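Local coordinates for protein guanylate kinase (Coxiella burnetii, PDB 3TR0) that catalyses the transfer of a phosphate group from ATP to GMP, giving ADP and GDP, and probably serves in recycling GMP, at residues I12-P15 with G19-S22; I122-P127 with Q178-I183. All blocks are in the same frame, centred on the assembly; numbering follows the deposited sequence.

Contact 1: residues I12-P15 with G19-S22; sequences ISAP and GKTS. With 5GP (guanosine-5'-monophosphate), chain D; SO4 (sulfate ion), chain B.
Lys-20 crosses Ile-12 and Ala-14 through aliphatic carbons alone, with no flat side-chain group between them. CG2 of Ile-12 lies against CG of Lys-20 at 3.8 Å, the two chains crossing at a slant, while the methyl CB of Ala-14 sits 4.0 Å from CB of Lys-20. With CG of Lys-20 anti to its backbone N (chi1 172°), the chain runs back across the strand end, and a bend at chi3 (60°) turns NZ toward the nucleotide. There NZ donates to two waters, each bridging it to a carbonyl of the other segment. The first water lies 2.7 Å from O of Ile-12; the second donates to O of Ala-14 at 3.1 Å. A weak bond joins NZ to O3' of the bound GMP. Backbone amides grip a sulfate: Lys-20 N reaches its O3 at 3.0 Å, Thr-21 N reaches O1 at 3.1 Å and nearly straight (169°), and Gly-19 N, at the N-cap, binds O4. The loop fits the P-loop (Walker A) of this kinase family, the sulfate probably marking an ATP phosphate site; Gly-17 and Arg-139 bind it too. It joins strand 9-13, which lies between strands 99-103 and 120-125, to helix 20-30; from those neighbouring strands Glu-103 touches Lys-20 and Ile-124 touches Ala-14.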
loop_
_atom_site.group_PDB
_atom_site.type_symbol
_atom_site.label_atom_id
_atom_site.label_comp_id
_atom_site.label_asym_id
_atom_site.label_seq_id
_atom_site.Cartn_x
_atom_site.Cartn_y
_atom_site.Cartn_z
ATOM N N ILE A 12 14.221 4.382 0.662
ATOM C CA ILE A 12 13.947 5.107 1.894
ATOM C C ILE A 12 14.849 6.330 1.961
ATOM O O ILE A 12 16.074 6.195 1.979
ATOM C CB ILE A 12 14.244 4.253 3.129
ATOM C CG1 ILE A 12 13.692 2.839 2.956
ATOM C CG2 ILE A 12 13.668 4.909 4.368
ATOM C CD1 ILE A 12 12.187 2.782 2.922
ATOM N N SER A 13 14.252 7.518 1.997
ATOM C CA SER A 13 15.033 8.755 2.073
ATOM C C SER A 13 14.584 9.613 3.245
ATOM O O SER A 13 13.425 9.564 3.652
ATOM C CB SER A 13 14.928 9.553 0.771
ATOM O OG SER A 13 15.317 8.772 -0.348
ATOM N N ALA A 14 15.514 10.396 3.788
ATOM C CA ALA A 14 15.218 11.258 4.921
ATOM C C ALA A 14 16.390 12.194 5.184
ATOM O O ALA A 14 17.526 11.889 4.822
ATOM C CB ALA A 14 14.919 10.425 6.159
ATOM N N PRO A 15 16.115 13.345 5.807
ATOM C CA PRO A 15 17.222 14.227 6.179
ATOM C C PRO A 15 18.061 13.551 7.256
ATOM O O PRO A 15 17.538 12.712 7.990
ATOM C CB PRO A 15 16.510 15.466 6.737
ATOM C CG PRO A 15 15.161 14.972 7.174
ATOM C CD PRO A 15 14.802 13.905 6.176
ATOM N N GLY A 19 16.416 9.551 12.008
ATOM C CA GLY A 19 16.306 8.236 12.619
ATOM C C GLY A 19 16.023 7.137 11.611
ATOM O O GLY A 19 15.545 6.055 11.960
ATOM N N LYS A 20 16.333 7.417 10.353
ATOM C CA LYS A 20 16.058 6.492 9.263
ATOM C C LYS A 20 16.819 5.173 9.395
ATOM O O LYS A 20 16.238 4.104 9.257
ATOM C CB LYS A 20 16.389 7.150 7.927
ATOM C CG LYS A 20 16.311 6.213 6.743
ATOM C CD LYS A 20 17.212 6.710 5.636
ATOM C CE LYS A 20 18.649 6.779 6.119
ATOM N NZ LYS A 20 19.523 7.527 5.178
ATOM N N THR A 21 18.119 5.242 9.663
ATOM C CA THR A 21 18.903 4.012 9.754
ATOM C C THR A 21 18.326 3.039 10.779
ATOM O O THR A 21 18.210 1.843 10.511
ATOM C CB THR A 21 20.382 4.293 10.065
ATOM O OG1 THR A 21 20.962 5.007 8.967
ATOM C CG2 THR A 21 21.137 2.990 10.261
ATOM N N SER A 22 17.944 3.553 11.943
ATOM C CA SER A 22 17.378 2.707 12.991
ATOM C C SER A 22 16.037 2.096 12.584
ATOM O O SER A 22 15.771 0.929 12.869
ATOM C CB SER A 22 17.230 3.491 14.294
ATOM O OG SER A 22 18.504 3.845 14.806
HETATM P P 5GP D . 25.906 9.362 6.275
HETATM O O1P 5GP D . 25.991 7.953 6.809
HETATM O O2P 5GP D . 27.173 10.015 5.790
HETATM O O3P 5GP D . 25.239 10.228 7.318
HETATM O "O5'" 5GP D . 24.802 9.424 5.132
HETATM C "C5'" 5GP D . 24.688 10.558 4.289
HETATM C "C4'" 5GP D . 23.499 10.437 3.373
HETATM O "O4'" 5GP D . 23.917 9.873 2.114
HETATM C "C3'" 5GP D . 22.402 9.496 3.841
HETATM O "O3'" 5GP D . 21.535 10.088 4.792
HETATM C "C2'" 5GP D . 21.703 9.105 2.544
HETATM O "O2'" 5GP D . 20.728 10.077 2.195
HETATM C "C1'" 5GP D . 22.843 9.186 1.522
HETATM N N9 5GP D . 23.312 7.857 1.093
HETATM C C8 5GP D . 23.845 6.865 1.818
HETATM N N7 5GP D . 24.147 5.837 0.984
HETATM C C5 5GP D . 23.792 6.208 -0.269
HETATM C C6 5GP D . 23.845 5.607 -1.522
HETATM O O6 5GP D . 24.301 4.446 -1.665
HETATM N N1 5GP D . 23.398 6.283 -2.587
HETATM C C2 5GP D . 22.898 7.522 -2.473
HETATM N N2 5GP D . 22.448 8.195 -3.559
HETATM N N3 5GP D . 22.833 8.127 -1.274
HETATM C C4 5GP D . 23.279 7.484 -0.177
HETATM S S SO4 B . 19.418 9.155 10.298
HETATM O O1 SO4 B . 19.792 7.784 9.974
HETATM O O2 SO4 B . 20.537 10.047 10.031
HETATM O O3 SO4 B . 18.271 9.570 9.482
HETATM O O4 SO4 B . 19.085 9.247 11.715
HETATM O O HOH W 1 18.328 7.426 2.807
HETATM O O HOH W 2 18.945 9.873 6.717
#

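Contact 2: residues I122-P127 with Q178-I183; sequences IFILPP and QNLIHI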
loop_
_atom_site.group_PDB
_atom_site.type_symbol
_atom_site.label_atom_id
_atom_site.label_comp_id
_atom_site.label_asym_id
_atom_site.label_seq_id
_atom_site.Cartn_x
_atom_site.Cartn_y
_atom_site.Cartn_z
ATOM N N ILE A 122 9.747 5.996 -0.090
ATOM C CA ILE A 122 9.178 6.444 1.176
ATOM C C ILE A 122 10.074 7.526 1.770
ATOM O O ILE A 122 11.287 7.333 1.888
ATOM C CB ILE A 122 9.123 5.287 2.194
ATOM C CG1 ILE A 122 8.386 4.084 1.604
ATOM C CG2 ILE A 122 8.503 5.752 3.509
ATOM C CD1 ILE A 122 8.554 2.804 2.408
ATOM N N PHE A 123 9.487 8.658 2.142
ATOM C CA PHE A 123 10.249 9.728 2.772
ATOM C C PHE A 123 9.937 9.791 4.262
ATOM O O PHE A 123 8.777 9.884 4.658
ATOM C CB PHE A 123 9.955 11.078 2.109
ATOM C CG PHE A 123 11.026 12.110 2.345
ATOM C CD1 PHE A 123 12.014 12.327 1.398
ATOM C CD2 PHE A 123 11.056 12.842 3.517
ATOM C CE1 PHE A 123 13.007 13.271 1.607
ATOM C CE2 PHE A 123 12.048 13.783 3.737
ATOM C CZ PHE A 123 13.026 13.992 2.782
ATOM N N ILE A 124 10.974 9.733 5.091
ATOM C CA ILE A 124 10.790 9.804 6.530
ATOM C C ILE A 124 10.940 11.244 7.009
ATOM O O ILE A 124 11.979 11.870 6.798
ATOM C CB ILE A 124 11.814 8.927 7.280
ATOM C CG1 ILE A 124 11.826 7.503 6.719
ATOM C CG2 ILE A 124 11.517 8.921 8.769
ATOM C CD1 ILE A 124 10.514 6.785 6.852
ATOM N N LEU A 125 9.896 11.760 7.650
ATOM C CA LEU A 125 9.898 13.124 8.166
ATOM C C LEU A 125 10.143 13.132 9.664
ATOM O O LEU A 125 9.630 12.278 10.385
ATOM C CB LEU A 125 8.551 13.797 7.884
ATOM C CG LEU A 125 8.165 13.984 6.420
ATOM C CD1 LEU A 125 6.677 14.323 6.304
ATOM C CD2 LEU A 125 9.022 15.059 5.789
ATOM N N PRO A 126 10.928 14.108 10.145
ATOM C CA PRO A 126 11.060 14.300 11.588
ATOM C C PRO A 126 9.816 15.020 12.088
ATOM O O PRO A 126 9.123 15.633 11.281
ATOM C CB PRO A 126 12.278 15.224 11.699
ATOM C CG PRO A 126 12.224 16.041 10.453
ATOM C CD PRO A 126 11.682 15.112 9.377
ATOM N N PRO A 127 9.526 14.938 13.395
ATOM C CA PRO A 127 8.363 15.639 13.948
ATOM C C PRO A 127 8.627 17.140 14.098
ATOM O O PRO A 127 7.702 17.919 14.337
ATOM C CB PRO A 127 8.173 14.972 15.312
ATOM C CG PRO A 127 9.534 14.491 15.683
ATOM C CD PRO A 127 10.192 14.087 14.395
ATOM N N GLN A 178 5.793 0.215 12.134
ATOM C CA GLN A 178 4.544 -0.420 11.711
ATOM C C GLN A 178 4.014 0.171 10.403
ATOM O O GLN A 178 3.436 -0.538 9.588
ATOM C CB GLN A 178 3.473 -0.327 12.801
ATOM C CG GLN A 178 2.144 -0.958 12.406
ATOM C CD GLN A 178 2.257 -2.453 12.153
ATOM O OE1 GLN A 178 2.412 -3.242 13.087
ATOM N NE2 GLN A 178 2.182 -2.851 10.883
ATOM N N ASN A 179 4.205 1.468 10.203
ATOM C CA ASN A 179 3.776 2.094 8.956
ATOM C C ASN A 179 4.615 1.648 7.766
ATOM O O ASN A 179 4.091 1.427 6.673
ATOM C CB ASN A 179 3.759 3.615 9.081
ATOM C CG ASN A 179 2.572 4.107 9.878
ATOM O OD1 ASN A 179 1.513 3.479 9.876
ATOM N ND2 ASN A 179 2.740 5.225 10.567
ATOM N N LEU A 180 5.917 1.510 7.979
ATOM C CA LEU A 180 6.786 0.960 6.947
ATOM C C LEU A 180 6.338 -0.461 6.590
ATOM O O LEU A 180 6.330 -0.848 5.421
ATOM C CB LEU A 180 8.247 0.985 7.407
ATOM C CG LEU A 180 8.815 2.391 7.639
ATOM C CD1 LEU A 180 10.218 2.357 8.257
ATOM C CD2 LEU A 180 8.829 3.162 6.331
ATOM N N ILE A 181 5.947 -1.229 7.600
ATOM C CA ILE A 181 5.476 -2.595 7.374
ATOM C C ILE A 181 4.195 -2.612 6.535
ATOM O O ILE A 181 4.054 -3.435 5.636
ATOM C CB ILE A 181 5.251 -3.344 8.704
ATOM C CG1 ILE A 181 6.589 -3.574 9.412
ATOM C CG2 ILE A 181 4.539 -4.671 8.463
ATOM C CD1 ILE A 181 6.449 -4.124 10.810
ATOM N N HIS A 182 3.268 -1.701 6.822
ATOM C CA HIS A 182 2.058 -1.583 6.009
ATOM C C HIS A 182 2.413 -1.367 4.543
ATOM O O HIS A 182 1.826 -1.982 3.656
ATOM C CB HIS A 182 1.169 -0.419 6.480
ATOM C CG HIS A 182 0.458 -0.675 7.774
ATOM N ND1 HIS A 182 -0.081 -1.900 8.101
ATOM C CD2 HIS A 182 0.193 0.143 8.822
ATOM C CE1 HIS A 182 -0.646 -1.828 9.293
ATOM N NE2 HIS A 182 -0.495 -0.600 9.753
ATOM N N ILE A 183 3.365 -0.473 4.293
ATOM C CA ILE A 183 3.694 -0.071 2.930
ATOM C C ILE A 183 4.297 -1.224 2.128
ATOM O O ILE A 183 3.908 -1.466 0.987
ATOM C CB ILE A 183 4.624 1.156 2.913
ATOM C CG1 ILE A 183 3.865 2.396 3.407
ATOM C CG2 ILE A 183 5.180 1.389 1.514
ATOM C CD1 ILE A 183 4.768 3.539 3.863
#
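Strand 122-125 and helix 178-183 run nearly antiparallel, at 169° between their N-to-C directions, with axes 11.1 Å apart and the closest CA pair, Ile-122 and Leu-180, separated by 8.3 Å. At that spacing the side chains alone bridge the gap. Ile-122 does most of it: its CG2 touches CD2 of Leu-180 at 3.8 Å, and its CD1 meets CG2 of Ile-183, also at 3.8 Å, the latter two chains reaching toward each other tip to tip. An extended chain (chi2 167°) is what carries CD1 of Ile-122 out to the helix, where it also comes within 3.9 Å of Leu-180 CD2. Ile-124 adds its CD1, 4.0 Å from the same CD2 and at about a right angle to the leucine chain. Leu-180 CD2 is therefore shared by three methyl groups. Around them, Leu-180 also packs on Leu-27 of helix 20-30, and Ile-183 on Val-168 of strand 166-169 and on Leu-189 of the second subunit. Every atom meeting across the contact is a buried aliphatic carbon, consistent with this part of helix 173-187 being held against the sheet by apolar packing.

In the fold
Contacts 1 and 2 share the central parallel sheet, where strands 9-13 and 120-125 are neighbours, and their centres lie 9 Å apart. Backbone bonds probably join them: Ser-13 O to Ile-124 N at 2.8 Å, and Ser-13 N to Ile-122 O at 3.0 Å. Ile-12 also touches Ile-124, linking the packing around Lys-20 to that under helix 173-187. Contact 1 carries the ligand-binding atoms, with the sulfate on its backbone amides and Lys-20 directed at GMP, whereas contact 2 lies behind it in the core: the side chain of Ile-124 is about 10 Å from the bound GMP but only about 4 Å from that of Ala-14, in the predicted ATP site.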